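Local atomic coordinates of ATP-dependent Clp protease proteolytic subunit (Listeria monocytogenes, PDB entry 4JCQ), a protein that belongs to the ClpP serine peptidases and probably cleaves misfolded proteins into short peptides, in a process that requires ATP hydrolysis. Residues Q16-G28 with V38-D51. Residues are numbered along the deposited sequence; the frame is centred on the assembly and turned at random.
Sequences QKLIDTRTVLIYG and VSKQLLLLESISND
Ser49 OG sits over one face of the Arg22 guanidinium, 3.3 Å above the plane and over its centre; at the edge, in plane, lies Leu45 O. This is the C-terminal end of the helix in a beta-alpha-beta unit of the ClpP fold, where helix 38-48 runs back antiparallel to strand 23-27, their axes 9.4 Å apart, before the chain enters strand 53-59. Arg22, bent at chi2 and chi3, grips Leu45 O end-on with two nitrogens: NH2 at 2.8 Å, the straighter bond (159°), and NH1 at 3.2 Å from above the carbonyl plane. NH1 also donates to Asp51 O, so one side chain ties the last helical turn to the loop behind it, and NE adds a weak bond to Pro52 O. Beyond the arginine the packing turns apolar. Ile19 crosses Leu44 and Ile48 at about right angles. Val24 holds CG2 anti to its carbonyl carbon, against Leu45 CD1 (3.8 Å), while Ile26 CG1 meets Val38 CG2. At the subunit interface, Ser39 OG is hydrogen-bonded to Tyr27 OH of a neighbouring subunit. Alongside Val24, a water accepts from Leu25 N and donates to Gln41 OE1, 2.8 Å from each.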
loop_
_atom_site.group_PDB
_atom_site.type_symbol
_atom_site.label_atom_id
_atom_site.label_comp_id
_atom_site.label_asym_id
_atom_site.label_seq_id
_atom_site.Cartn_x
_atom_site.Cartn_y
_atom_site.Cartn_z
ATOM N N GLN H 16 -21.868 1.443 -5.103
ATOM C CA GLN H 16 -23.016 2.214 -5.580
ATOM C C GLN H 16 -24.278 1.887 -4.777
ATOM O O GLN H 16 -25.063 2.781 -4.455
ATOM C CB GLN H 16 -23.238 1.959 -7.076
ATOM C CG GLN H 16 -24.194 2.925 -7.767
ATOM C CD GLN H 16 -25.652 2.497 -7.683
ATOM O OE1 GLN H 16 -26.527 3.305 -7.375
ATOM N NE2 GLN H 16 -25.916 1.223 -7.958
ATOM N N LYS H 17 -24.459 0.606 -4.459
ATOM C CA LYS H 17 -25.593 0.157 -3.653
ATOM C C LYS H 17 -25.348 0.403 -2.162
ATOM O O LYS H 17 -26.295 0.499 -1.376
ATOM C CB LYS H 17 -25.886 -1.321 -3.919
ATOM C CG LYS H 17 -27.330 -1.715 -3.665
ATOM C CD LYS H 17 -27.685 -3.002 -4.386
ATOM C CE LYS H 17 -29.180 -3.239 -4.348
ATOM N NZ LYS H 17 -29.582 -4.415 -5.155
ATOM N N LEU H 18 -24.074 0.503 -1.785
ATOM C CA LEU H 18 -23.679 0.865 -0.425
ATOM C C LEU H 18 -23.996 2.336 -0.152
ATOM O O LEU H 18 -24.348 2.710 0.969
ATOM C CB LEU H 18 -22.187 0.584 -0.210
ATOM C CG LEU H 18 -21.596 0.656 1.204
ATOM C CD1 LEU H 18 -22.152 -0.438 2.106
ATOM C CD2 LEU H 18 -20.078 0.568 1.139
ATOM N N ILE H 19 -23.865 3.161 -1.190
ATOM C CA ILE H 19 -24.238 4.573 -1.136
ATOM C C ILE H 19 -25.761 4.757 -1.098
ATOM O O ILE H 19 -26.259 5.719 -0.505
ATOM C CB ILE H 19 -23.568 5.371 -2.288
ATOM C CG1 ILE H 19 -22.376 6.177 -1.760
ATOM C CG2 ILE H 19 -24.541 6.315 -2.980
ATOM C CD1 ILE H 19 -21.125 5.364 -1.502
ATOM N N ASP H 20 -26.486 3.818 -1.710
ATOM C CA ASP H 20 -27.952 3.834 -1.739
ATOM C C ASP H 20 -28.591 3.665 -0.359
ATOM O O ASP H 20 -29.728 4.091 -0.143
ATOM C CB ASP H 20 -28.487 2.760 -2.695
ATOM C CG ASP H 20 -28.254 3.103 -4.160
ATOM O OD1 ASP H 20 -28.161 4.302 -4.499
ATOM O OD2 ASP H 20 -28.174 2.162 -4.979
ATOM N N THR H 21 -27.861 3.046 0.567
ATOM C CA THR H 21 -28.342 2.860 1.940
ATOM C C THR H 21 -28.317 4.168 2.733
ATOM O O THR H 21 -28.964 4.278 3.778
ATOM C CB THR H 21 -27.525 1.795 2.704
ATOM O OG1 THR H 21 -26.175 2.246 2.869
ATOM C CG2 THR H 21 -27.529 0.468 1.961
ATOM N N ARG H 22 -27.581 5.152 2.211
ATOM C CA ARG H 22 -27.337 6.448 2.868
ATOM C C ARG H 22 -26.943 6.262 4.339
ATOM O O ARG H 22 -27.551 6.839 5.246
ATOM C CB ARG H 22 -28.521 7.426 2.706
ATOM C CG ARG H 22 -29.474 7.110 1.560
ATOM C CD ARG H 22 -29.844 8.296 0.675
ATOM N NE ARG H 22 -29.793 9.613 1.314
ATOM C CZ ARG H 22 -29.101 10.647 0.835
ATOM N NH1 ARG H 22 -29.114 11.813 1.469
ATOM N NH2 ARG H 22 -28.399 10.524 -0.287
ATOM N N THR H 23 -25.920 5.436 4.550
ATOM C CA THR H 23 -25.421 5.109 5.880
ATOM C C THR H 23 -23.949 5.498 6.005
ATOM O O THR H 23 -23.152 5.259 5.096
ATOM C CB THR H 23 -25.605 3.606 6.194
ATOM O OG1 THR H 23 -26.992 3.263 6.088
ATOM C CG2 THR H 23 -25.130 3.275 7.597
ATOM N N VAL H 24 -23.605 6.113 7.132
ATOM C CA VAL H 24 -22.229 6.495 7.432
ATOM C C VAL H 24 -21.819 5.840 8.748
ATOM O O VAL H 24 -22.565 5.882 9.731
ATOM C CB VAL H 24 -22.071 8.034 7.520
ATOM C CG1 VAL H 24 -20.653 8.424 7.922
ATOM C CG2 VAL H 24 -22.440 8.688 6.194
ATOM N N LEU H 25 -20.643 5.222 8.760
ATOM C CA LEU H 25 -20.121 4.613 9.976
ATOM C C LEU H 25 -19.009 5.471 10.561
ATOM O O LEU H 25 -18.046 5.812 9.872
ATOM C CB LEU H 25 -19.614 3.189 9.712
ATOM C CG LEU H 25 -20.553 2.163 9.064
ATOM C CD1 LEU H 25 -19.872 0.805 9.014
ATOM C CD2 LEU H 25 -21.888 2.057 9.789
ATOM N N ILE H 26 -19.166 5.831 11.830
ATOM C CA ILE H 26 -18.135 6.554 12.571
ATOM C C ILE H 26 -17.649 5.645 13.698
ATOM O O ILE H 26 -18.192 5.655 14.806
ATOM C CB ILE H 26 -18.647 7.918 13.101
ATOM C CG1 ILE H 26 -19.109 8.806 11.936
ATOM C CG2 ILE H 26 -17.569 8.631 13.909
ATOM C CD1 ILE H 26 -19.701 10.141 12.350
ATOM N N TYR H 27 -16.643 4.830 13.381
ATOM C CA TYR H 27 -16.094 3.847 14.305
ATOM C C TYR H 27 -14.641 4.198 14.615
ATOM O O TYR H 27 -13.850 4.444 13.701
ATOM C CB TYR H 27 -16.145 2.434 13.699
ATOM C CG TYR H 27 -17.514 1.770 13.577
ATOM C CD1 TYR H 27 -17.616 0.381 13.492
ATOM C CD2 TYR H 27 -18.697 2.516 13.536
ATOM C CE1 TYR H 27 -18.847 -0.246 13.366
ATOM C CE2 TYR H 27 -19.936 1.896 13.414
ATOM C CZ TYR H 27 -20.004 0.514 13.328
ATOM O OH TYR H 27 -21.227 -0.112 13.202
ATOM N N GLY H 28 -14.295 4.223 15.899
ATOM C CA GLY H 28 -12.913 4.451 16.321
ATOM C C GLY H 28 -12.611 5.889 16.699
ATOM O O GLY H 28 -13.522 6.679 16.949
ATOM N N VAL H 38 -15.600 11.426 6.753
ATOM C CA VAL H 38 -17.013 11.644 7.082
ATOM C C VAL H 38 -17.584 12.857 6.340
ATOM O O VAL H 38 -18.695 12.792 5.805
ATOM C CB VAL H 38 -17.239 11.756 8.610
ATOM C CG1 VAL H 38 -18.657 12.214 8.930
ATOM C CG2 VAL H 38 -16.958 10.420 9.284
ATOM N N SER H 39 -16.819 13.950 6.296
ATOM C CA SER H 39 -17.224 15.148 5.553
ATOM C C SER H 39 -17.488 14.836 4.078
ATOM O O SER H 39 -18.499 15.268 3.524
ATOM C CB SER H 39 -16.179 16.260 5.677
ATOM O OG SER H 39 -16.105 16.753 7.005
ATOM N N LYS H 40 -16.582 14.080 3.460
ATOM C CA LYS H 40 -16.726 13.675 2.059
ATOM C C LYS H 40 -17.976 12.832 1.822
ATOM O O LYS H 40 -18.697 13.053 0.848
ATOM C CB LYS H 40 -15.481 12.930 1.569
ATOM C CG LYS H 40 -14.324 13.845 1.210
ATOM C CD LYS H 40 -13.089 13.063 0.798
ATOM C CE LYS H 40 -11.931 14.000 0.492
ATOM N NZ LYS H 40 -10.695 13.255 0.127
ATOM N N GLN H 41 -18.230 11.879 2.719
ATOM C CA GLN H 41 -19.406 11.014 2.627
ATOM C C GLN H 41 -20.705 11.803 2.767
ATOM O O GLN H 41 -21.644 11.593 2.000
ATOM C CB GLN H 41 -19.354 9.900 3.675
ATOM C CG GLN H 41 -18.308 8.830 3.409
ATOM C CD GLN H 41 -18.284 7.770 4.488
ATOM O OE1 GLN H 41 -19.254 7.038 4.674
ATOM N NE2 GLN H 41 -17.171 7.682 5.207
ATOM N N LEU H 42 -20.746 12.712 3.741
ATOM C CA LEU H 42 -21.931 13.536 3.988
ATOM C C LEU H 42 -22.230 14.493 2.835
ATOM O O LEU H 42 -23.392 14.678 2.465
ATOM C CB LEU H 42 -21.800 14.312 5.305
ATOM C CG LEU H 42 -21.831 13.527 6.622
ATOM C CD1 LEU H 42 -21.591 14.460 7.801
ATOM C CD2 LEU H 42 -23.139 12.766 6.802
ATOM N N LEU H 43 -21.181 15.091 2.272
ATOM C CA LEU H 43 -21.322 15.991 1.126
ATOM C C LEU H 43 -21.751 15.243 -0.134
ATOM O O LEU H 43 -22.554 15.751 -0.918
ATOM C CB LEU H 43 -20.024 16.767 0.877
ATOM C CG LEU H 43 -19.658 17.868 1.881
ATOM C CD1 LEU H 43 -18.192 18.252 1.749
ATOM C CD2 LEU H 43 -20.554 19.092 1.728
ATOM N N LEU H 44 -21.218 14.036 -0.313
ATOM C CA LEU H 44 -21.575 13.180 -1.440
ATOM C C LEU H 44 -23.045 12.761 -1.366
ATOM O O LEU H 44 -23.768 12.846 -2.359
ATOM C CB LEU H 44 -20.642 11.959 -1.500
ATOM C CG LEU H 44 -20.633 10.942 -2.655
ATOM C CD1 LEU H 44 -21.555 9.766 -2.368
ATOM C CD2 LEU H 44 -20.934 11.562 -4.017
ATOM N N LEU H 45 -23.482 12.326 -0.184
ATOM C CA LEU H 45 -24.872 11.915 0.032
ATOM C C LEU H 45 -25.854 13.078 -0.121
ATOM O O LEU H 45 -26.956 12.900 -0.648
ATOM C CB LEU H 45 -25.040 11.242 1.399
ATOM C CG LEU H 45 -24.426 9.850 1.587
ATOM C CD1 LEU H 45 -24.409 9.467 3.058
ATOM C CD2 LEU H 45 -25.151 8.794 0.762
ATOM N N GLU H 46 -25.444 14.262 0.334
ATOM C CA GLU H 46 -26.235 15.481 0.175
ATOM C C GLU H 46 -26.446 15.834 -1.299
ATOM O O GLU H 46 -27.548 16.216 -1.697
ATOM C CB GLU H 46 -25.577 16.655 0.908
ATOM C CG GLU H 46 -26.314 17.977 0.744
ATOM C CD GLU H 46 -25.590 19.158 1.359
ATOM O OE1 GLU H 46 -24.343 19.218 1.286
ATOM O OE2 GLU H 46 -26.282 20.038 1.906
ATOM N N SER H 47 -25.390 15.695 -2.100
ATOM C CA SER H 47 -25.445 16.021 -3.526
ATOM C C SER H 47 -26.345 15.072 -4.321
ATOM O O SER H 47 -26.872 15.445 -5.370
ATOM C CB SER H 47 -24.039 16.048 -4.132
ATOM O OG SER H 47 -23.488 14.747 -4.218
ATOM N N ILE H 48 -26.517 13.852 -3.817
ATOM C CA ILE H 48 -27.355 12.849 -4.472
ATOM C C ILE H 48 -28.846 13.133 -4.256
ATOM O O ILE H 48 -29.609 13.208 -5.222
ATOM C CB ILE H 48 -26.976 11.414 -4.038
ATOM C CG1 ILE H 48 -25.577 11.063 -4.557
ATOM C CG2 ILE H 48 -27.992 10.399 -4.551
ATOM C CD1 ILE H 48 -24.943 9.863 -3.888
ATOM N N SER H 49 -29.251 13.298 -2.996
ATOM C CA SER H 49 -30.646 13.606 -2.660
ATOM C C SER H 49 -30.791 14.266 -1.289
ATOM O O SER H 49 -29.826 14.362 -0.525
ATOM C CB SER H 49 -31.515 12.342 -2.728
ATOM O OG SER H 49 -31.232 11.463 -1.654
ATOM N N ASN H 50 -32.009 14.716 -0.992
ATOM C CA ASN H 50 -32.348 15.282 0.312
ATOM C C ASN H 50 -32.891 14.239 1.291
ATOM O O ASN H 50 -33.333 14.583 2.388
ATOM C CB ASN H 50 -33.354 16.428 0.155
ATOM C CG ASN H 50 -32.728 17.685 -0.422
ATOM O OD1 ASN H 50 -33.250 18.266 -1.373
ATOM N ND2 ASN H 50 -31.609 18.114 0.153
ATOM N N ASP H 51 -32.852 12.969 0.886
ATOM C CA ASP H 51 -33.292 11.854 1.728
ATOM C C ASP H 51 -32.461 11.750 3.012
ATOM O O ASP H 51 -31.286 12.118 3.016
ATOM C CB ASP H 51 -33.225 10.537 0.947
ATOM C CG ASP H 51 -34.325 10.409 -0.096
ATOM O OD1 ASP H 51 -34.259 9.461 -0.906
ATOM O OD2 ASP H 51 -35.257 11.244 -0.112
HETATM O O HOH W 1 -19.295 4.769 6.371
#